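Local coordinates for uncharacterized protein (Leptotrichia buccalis, PDB 3T8K) that is of unknown function but folds as a stack of alpha-hairpins of the ankyrin-repeat type and forms a disulfide-linked pair of subunits, at residues Asn121-Phe126 with Leu158-Arg163; Pro134-Ile139 with Cys164-Ala169. One frame throughout, in Å; residues are numbered along the deposited sequence.

Contact 1: residues Asn121-Phe126 with Leu158-Arg163; sequences NIFNYF and LEFVKR
The ring of F123 receives a methyl of V161 squarely on one face: CG2 of V161 stands 3.6 Å from the ring centroid and only 7° off its normal, a CH-pi contact. The CB of V161 does not aim straight at the ring; with CG1 anti to the backbone N (chi1 173°), CG2 is the branch turned to F123. The opposite face of the same ring is covered by CG1 of I122, so a flat aromatic is held between two aliphatic branches. F160 reaches across from helix 157-162 with CG likewise anti to its backbone N, which brings its CE2 within 3.8 Å of CB of F123. At the rim of the F160 ring, near its plane, OD1 of N124 lies 3.8 Å from CZ, and the amide and ring planes are almost perpendicular, 83° apart. The other end of that amide is tied down, since ND2 of N124 gives a nearly straight hydrogen bond of 3.1 Å to OD1 of N121. C164 of the second subunit packs on N124 and F160. Here the 3-10 turn that precedes helix 129-140 packs on helix 157-162, near the C-terminal end of an ankyrin-type alpha-hairpin stack.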
loop_
_atom_site.group_PDB
_atom_site.type_symbol
_atom_site.label_atom_id
_atom_site.label_comp_id
_atom_site.label_asym_id
_atom_site.label_seq_id
_atom_site.Cartn_x
_atom_site.Cartn_y
_atom_site.Cartn_z
ATOM N N ASN A 121 -9.515 5.835 1.038
ATOM C CA ASN A 121 -8.260 6.242 1.674
ATOM C C ASN A 121 -8.063 7.760 1.731
ATOM O O ASN A 121 -7.301 8.256 2.561
ATOM C CB ASN A 121 -7.055 5.591 0.984
ATOM C CG ASN A 121 -5.785 5.659 1.829
ATOM O OD1 ASN A 121 -5.802 5.384 3.031
ATOM N ND2 ASN A 121 -4.676 6.028 1.197
ATOM N N ILE A 122 -8.734 8.515 0.863
ATOM C CA ILE A 122 -8.467 9.955 0.852
ATOM C C ILE A 122 -8.871 10.579 2.175
ATOM O O ILE A 122 -8.371 11.640 2.558
ATOM C CB ILE A 122 -9.124 10.686 -0.338
ATOM C CG1 ILE A 122 -10.635 10.835 -0.137
ATOM C CG2 ILE A 122 -8.778 9.979 -1.646
ATOM C CD1 ILE A 122 -11.304 11.661 -1.214
ATOM N N PHE A 123 -9.754 9.900 2.887
ATOM C CA PHE A 123 -10.228 10.416 4.168
ATOM C C PHE A 123 -9.210 10.138 5.265
ATOM O O PHE A 123 -9.370 10.577 6.403
ATOM C CB PHE A 123 -11.610 9.851 4.489
ATOM C CG PHE A 123 -12.605 10.074 3.390
ATOM C CD1 PHE A 123 -12.956 11.364 3.008
ATOM C CD2 PHE A 123 -13.165 9.005 2.712
ATOM C CE1 PHE A 123 -13.854 11.573 1.978
ATOM C CE2 PHE A 123 -14.058 9.207 1.674
ATOM C CZ PHE A 123 -14.413 10.492 1.315
ATOM N N ASN A 124 -8.144 9.429 4.900
ATOM C CA ASN A 124 -7.033 9.173 5.811
ATOM C C ASN A 124 -5.887 10.145 5.601
ATOM O O ASN A 124 -4.918 10.152 6.361
ATOM C CB ASN A 124 -6.502 7.755 5.621
ATOM C CG ASN A 124 -7.397 6.718 6.236
ATOM O OD1 ASN A 124 -7.942 6.922 7.320
ATOM N ND2 ASN A 124 -7.558 5.597 5.551
ATOM N N TYR A 125 -5.981 10.943 4.545
ATOM C CA TYR A 125 -4.885 11.823 4.175
ATOM C C TYR A 125 -4.574 12.822 5.280
ATOM O O TYR A 125 -5.474 13.433 5.861
ATOM C CB TYR A 125 -5.203 12.579 2.886
ATOM C CG TYR A 125 -5.128 11.749 1.615
ATOM C CD1 TYR A 125 -4.751 10.406 1.637
ATOM C CD2 TYR A 125 -5.436 12.320 0.391
ATOM C CE1 TYR A 125 -4.687 9.653 0.450
ATOM C CE2 TYR A 125 -5.384 11.589 -0.778
ATOM C CZ TYR A 125 -5.005 10.261 -0.748
ATOM O OH TYR A 125 -4.956 9.563 -1.931
ATOM N N PHE A 126 -3.288 12.977 5.562
ATOM C CA PHE A 126 -2.837 14.007 6.477
ATOM C C PHE A 126 -2.549 15.277 5.694
ATOM O O PHE A 126 -1.399 15.682 5.547
ATOM C CB PHE A 126 -1.587 13.562 7.239
ATOM C CG PHE A 126 -1.174 14.520 8.324
ATOM C CD1 PHE A 126 -1.830 14.526 9.542
ATOM C CD2 PHE A 126 -0.138 15.422 8.120
ATOM C CE1 PHE A 126 -1.464 15.409 10.542
ATOM C CE2 PHE A 126 0.236 16.308 9.117
ATOM C CZ PHE A 126 -0.429 16.300 10.333
ATOM N N LEU A 158 -20.390 6.752 4.424
ATOM C CA LEU A 158 -20.829 7.873 5.241
ATOM C C LEU A 158 -20.437 7.633 6.702
ATOM O O LEU A 158 -19.863 8.502 7.356
ATOM C CB LEU A 158 -22.343 8.092 5.115
ATOM C CG LEU A 158 -22.915 9.215 5.995
ATOM C CD1 LEU A 158 -22.399 10.581 5.560
ATOM C CD2 LEU A 158 -24.439 9.206 6.009
ATOM N N GLU A 159 -20.735 6.438 7.199
ATOM C CA GLU A 159 -20.417 6.095 8.580
ATOM C C GLU A 159 -18.927 6.270 8.902
ATOM O O GLU A 159 -18.576 6.739 9.987
ATOM C CB GLU A 159 -20.923 4.684 8.905
ATOM C CG GLU A 159 -22.450 4.627 9.042
ATOM C CD GLU A 159 -23.050 3.234 8.836
ATOM O OE1 GLU A 159 -24.296 3.122 8.908
ATOM O OE2 GLU A 159 -22.294 2.260 8.602
ATOM N N PHE A 160 -18.063 5.913 7.950
ATOM C CA PHE A 160 -16.612 6.050 8.103
ATOM C C PHE A 160 -16.180 7.507 8.198
ATOM O O PHE A 160 -15.376 7.879 9.051
ATOM C CB PHE A 160 -15.881 5.380 6.923
ATOM C CG PHE A 160 -14.376 5.523 6.961
ATOM C CD1 PHE A 160 -13.621 4.889 7.939
ATOM C CD2 PHE A 160 -13.712 6.260 5.984
ATOM C CE1 PHE A 160 -12.231 5.010 7.962
ATOM C CE2 PHE A 160 -12.331 6.386 5.996
ATOM C CZ PHE A 160 -11.579 5.758 6.979
ATOM N N VAL A 161 -16.698 8.329 7.295
ATOM C CA VAL A 161 -16.311 9.728 7.251
ATOM C C VAL A 161 -16.782 10.455 8.511
ATOM O O VAL A 161 -16.085 11.329 9.030
ATOM C CB VAL A 161 -16.842 10.411 5.971
ATOM C CG1 VAL A 161 -16.582 11.910 6.009
ATOM C CG2 VAL A 161 -16.191 9.772 4.736
ATOM N N LYS A 162 -17.951 10.071 9.014
ATOM C CA LYS A 162 -18.463 10.632 10.270
ATOM C C LYS A 162 -17.452 10.519 11.418
ATOM O O LYS A 162 -17.418 11.365 12.311
ATOM C CB LYS A 162 -19.784 9.959 10.659
ATOM C CG LYS A 162 -21.028 10.659 10.132
ATOM C CD LYS A 162 -22.290 9.842 10.390
ATOM C CE LYS A 162 -22.378 8.656 9.437
ATOM N NZ LYS A 162 -23.642 7.879 9.589
ATOM N N ARG A 163 -16.626 9.477 11.390
ATOM C CA ARG A 163 -15.705 9.206 12.493
ATOM C C ARG A 163 -14.256 9.621 12.203
ATOM O O ARG A 163 -13.360 9.368 12.999
ATOM C CB ARG A 163 -15.789 7.735 12.910
ATOM C CG ARG A 163 -16.820 7.463 14.012
ATOM C CD ARG A 163 -17.438 6.078 13.873
ATOM N NE ARG A 163 -16.474 5.096 13.379
ATOM C CZ ARG A 163 -16.771 3.832 13.091
ATOM N NH1 ARG A 163 -18.011 3.385 13.251
ATOM N NH2 ARG A 163 -15.822 3.015 12.645
#

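Contact 2: residues Pro134-Ile139 with Cys164-Ala169; sequences PLYKLI and CQKPIA
One face of the Y136 ring lies against the first turn of helix 167-180, with CA of A169 over it, while CG2 of I168 approaches obliquely, 4.2 Å from CD2 of Y136. This is packing between helices 129-140 and 167-180, which helix 157-162 separates in the chain, in an ankyrin-type alpha-hairpin stack. Alanine suits the spot because its small CB lets the ring come close: CB of A169 is 3.6 Å from CZ of Y136. The tyrosine CG is anti to its carbonyl carbon (chi1 -75°), and the ring extends from helix 129-140 to set its hydroxyl beside the start of the other helix. There the hydroxyl is hydrogen-bonded to E129, whose carboxylate also takes the backbone N-H groups of I168 and A169. A phenylalanine in place of Y136 would probably leave E129 without one of its partners and the bridging water without its acceptor. K166, at the N-cap position of helix 167-180, carries its long side chain back to this buried polar cluster, where Y125 is another partner. A single water links the two side chains, donating to OH of Y136 at 2.9 Å and accepting from NZ of K166 at 2.8 Å.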
loop_
_atom_site.group_PDB
_atom_site.type_symbol
_atom_site.label_atom_id
_atom_site.label_comp_id
_atom_site.label_asym_id
_atom_site.label_seq_id
_atom_site.Cartn_x
_atom_site.Cartn_y
_atom_site.Cartn_z
ATOM N N PRO A 134 -10.549 20.685 -4.297
ATOM C CA PRO A 134 -10.618 20.373 -5.729
ATOM C C PRO A 134 -10.904 18.891 -5.972
ATOM O O PRO A 134 -11.769 18.567 -6.789
ATOM C CB PRO A 134 -9.224 20.754 -6.235
ATOM C CG PRO A 134 -8.770 21.818 -5.282
ATOM C CD PRO A 134 -9.296 21.372 -3.942
ATOM N N LEU A 135 -10.200 18.008 -5.265
ATOM C CA LEU A 135 -10.440 16.575 -5.394
ATOM C C LEU A 135 -11.859 16.198 -4.961
ATOM O O LEU A 135 -12.525 15.419 -5.633
ATOM C CB LEU A 135 -9.384 15.761 -4.624
ATOM C CG LEU A 135 -9.572 14.247 -4.597
ATOM C CD1 LEU A 135 -9.588 13.696 -6.025
ATOM C CD2 LEU A 135 -8.476 13.556 -3.770
ATOM N N TYR A 136 -12.325 16.760 -3.844
ATOM C CA TYR A 136 -13.685 16.511 -3.366
ATOM C C TYR A 136 -14.720 16.887 -4.435
ATOM O O TYR A 136 -15.693 16.166 -4.665
ATOM C CB TYR A 136 -13.966 17.322 -2.096
ATOM C CG TYR A 136 -13.331 16.824 -0.812
ATOM C CD1 TYR A 136 -12.846 15.527 -0.687
ATOM C CD2 TYR A 136 -13.244 17.660 0.296
ATOM C CE1 TYR A 136 -12.279 15.086 0.505
ATOM C CE2 TYR A 136 -12.682 17.230 1.482
ATOM C CZ TYR A 136 -12.207 15.949 1.586
ATOM O OH TYR A 136 -11.649 15.537 2.772
ATOM N N LYS A 137 -14.505 18.027 -5.082
ATOM C CA LYS A 137 -15.409 18.500 -6.126
ATOM C C LYS A 137 -15.466 17.543 -7.308
ATOM O O LYS A 137 -16.541 17.290 -7.853
ATOM C CB LYS A 137 -15.008 19.899 -6.594
ATOM C CG LYS A 137 -15.297 20.985 -5.560
ATOM C CD LYS A 137 -14.967 22.363 -6.118
ATOM C CE LYS A 137 -15.319 23.469 -5.146
ATOM N NZ LYS A 137 -15.011 24.795 -5.750
ATOM N N LEU A 138 -14.305 17.024 -7.703
ATOM C CA LEU A 138 -14.232 16.068 -8.801
ATOM C C LEU A 138 -15.079 14.852 -8.466
ATOM O O LEU A 138 -15.923 14.425 -9.253
ATOM C CB LEU A 138 -12.781 15.634 -9.047
ATOM C CG LEU A 138 -11.858 16.627 -9.749
ATOM C CD1 LEU A 138 -10.419 16.114 -9.747
ATOM C CD2 LEU A 138 -12.343 16.882 -11.176
ATOM N N ILE A 139 -14.848 14.296 -7.283
ATOM C CA ILE A 139 -15.543 13.087 -6.878
ATOM C C ILE A 139 -17.057 13.273 -6.746
ATOM O O ILE A 139 -17.829 12.501 -7.311
ATOM C CB ILE A 139 -14.948 12.515 -5.579
ATOM C CG1 ILE A 139 -13.480 12.128 -5.809
ATOM C CG2 ILE A 139 -15.752 11.317 -5.109
ATOM C CD1 ILE A 139 -12.771 11.654 -4.554
ATOM N N CYS A 164 -14.032 10.246 11.052
ATOM C CA CYS A 164 -12.761 10.910 10.796
ATOM C C CYS A 164 -12.909 12.366 11.206
ATOM O O CYS A 164 -13.994 12.810 11.558
ATOM C CB CYS A 164 -12.377 10.801 9.325
ATOM S SG CYS A 164 -12.003 9.114 8.816
ATOM N N GLN A 165 -11.823 13.120 11.187
ATOM C CA GLN A 165 -11.942 14.536 11.494
ATOM C C GLN A 165 -11.962 15.314 10.183
ATOM O O GLN A 165 -11.063 16.101 9.901
ATOM C CB GLN A 165 -10.812 14.996 12.419
ATOM C CG GLN A 165 -11.223 15.113 13.889
ATOM C CD GLN A 165 -10.616 14.034 14.775
ATOM O OE1 GLN A 165 -9.592 14.252 15.426
ATOM N NE2 GLN A 165 -11.254 12.867 14.812
ATOM N N LYS A 166 -12.989 15.058 9.373
ATOM C CA LYS A 166 -13.095 15.629 8.032
ATOM C C LYS A 166 -14.466 16.271 7.823
ATOM O O LYS A 166 -15.271 15.771 7.043
ATOM C CB LYS A 166 -12.896 14.538 6.978
ATOM C CG LYS A 166 -11.591 13.771 7.094
ATOM C CD LYS A 166 -10.408 14.681 6.843
ATOM C CE LYS A 166 -9.119 13.892 6.635
ATOM N NZ LYS A 166 -8.125 14.766 5.962
ATOM N N PRO A 167 -14.736 17.382 8.520
ATOM C CA PRO A 167 -16.068 17.999 8.473
ATOM C C PRO A 167 -16.477 18.433 7.067
ATOM O O PRO A 167 -17.666 18.397 6.736
ATOM C CB PRO A 167 -15.921 19.217 9.394
ATOM C CG PRO A 167 -14.443 19.488 9.432
ATOM C CD PRO A 167 -13.813 18.132 9.388
ATOM N N ILE A 168 -15.514 18.843 6.249
ATOM C CA ILE A 168 -15.839 19.292 4.897
ATOM C C ILE A 168 -16.318 18.120 4.041
ATOM O O ILE A 168 -17.336 18.212 3.357
ATOM C CB ILE A 168 -14.647 20.004 4.214
ATOM C CG1 ILE A 168 -14.207 21.215 5.041
ATOM C CG2 ILE A 168 -15.026 20.448 2.811
ATOM C CD1 ILE A 168 -13.119 22.051 4.392
ATOM N N ALA A 169 -15.589 17.012 4.089
ATOM C CA ALA A 169 -16.006 15.818 3.365
ATOM C C ALA A 169 -17.385 15.364 3.852
ATOM O O ALA A 169 -18.212 14.911 3.063
ATOM C CB ALA A 169 -14.984 14.706 3.543
HETATM O O HOH W 1 -9.197 14.144 3.424
#

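Overall arrangement
Contacts 1 and 2 have centres about 9 Å apart and interleave along the chain, and the 121-126 turn touches both segments of contact 2. K166 ties them by polar means, its NZ lying 3.0 Å from O of Y125 in a probable hydrogen bond. Apolar joins complete the seam: CE1 of F123 is 3.7 Å from CB of A169, and CD1 of I122 is 3.6 Å from CD1 of I139. Both sites sit on the same side of the chain's centre and reach the second subunit, where C164 forms a disulfide with C164 of that subunit. The two contacts thus join the last helices of the stack beside the dimer interface.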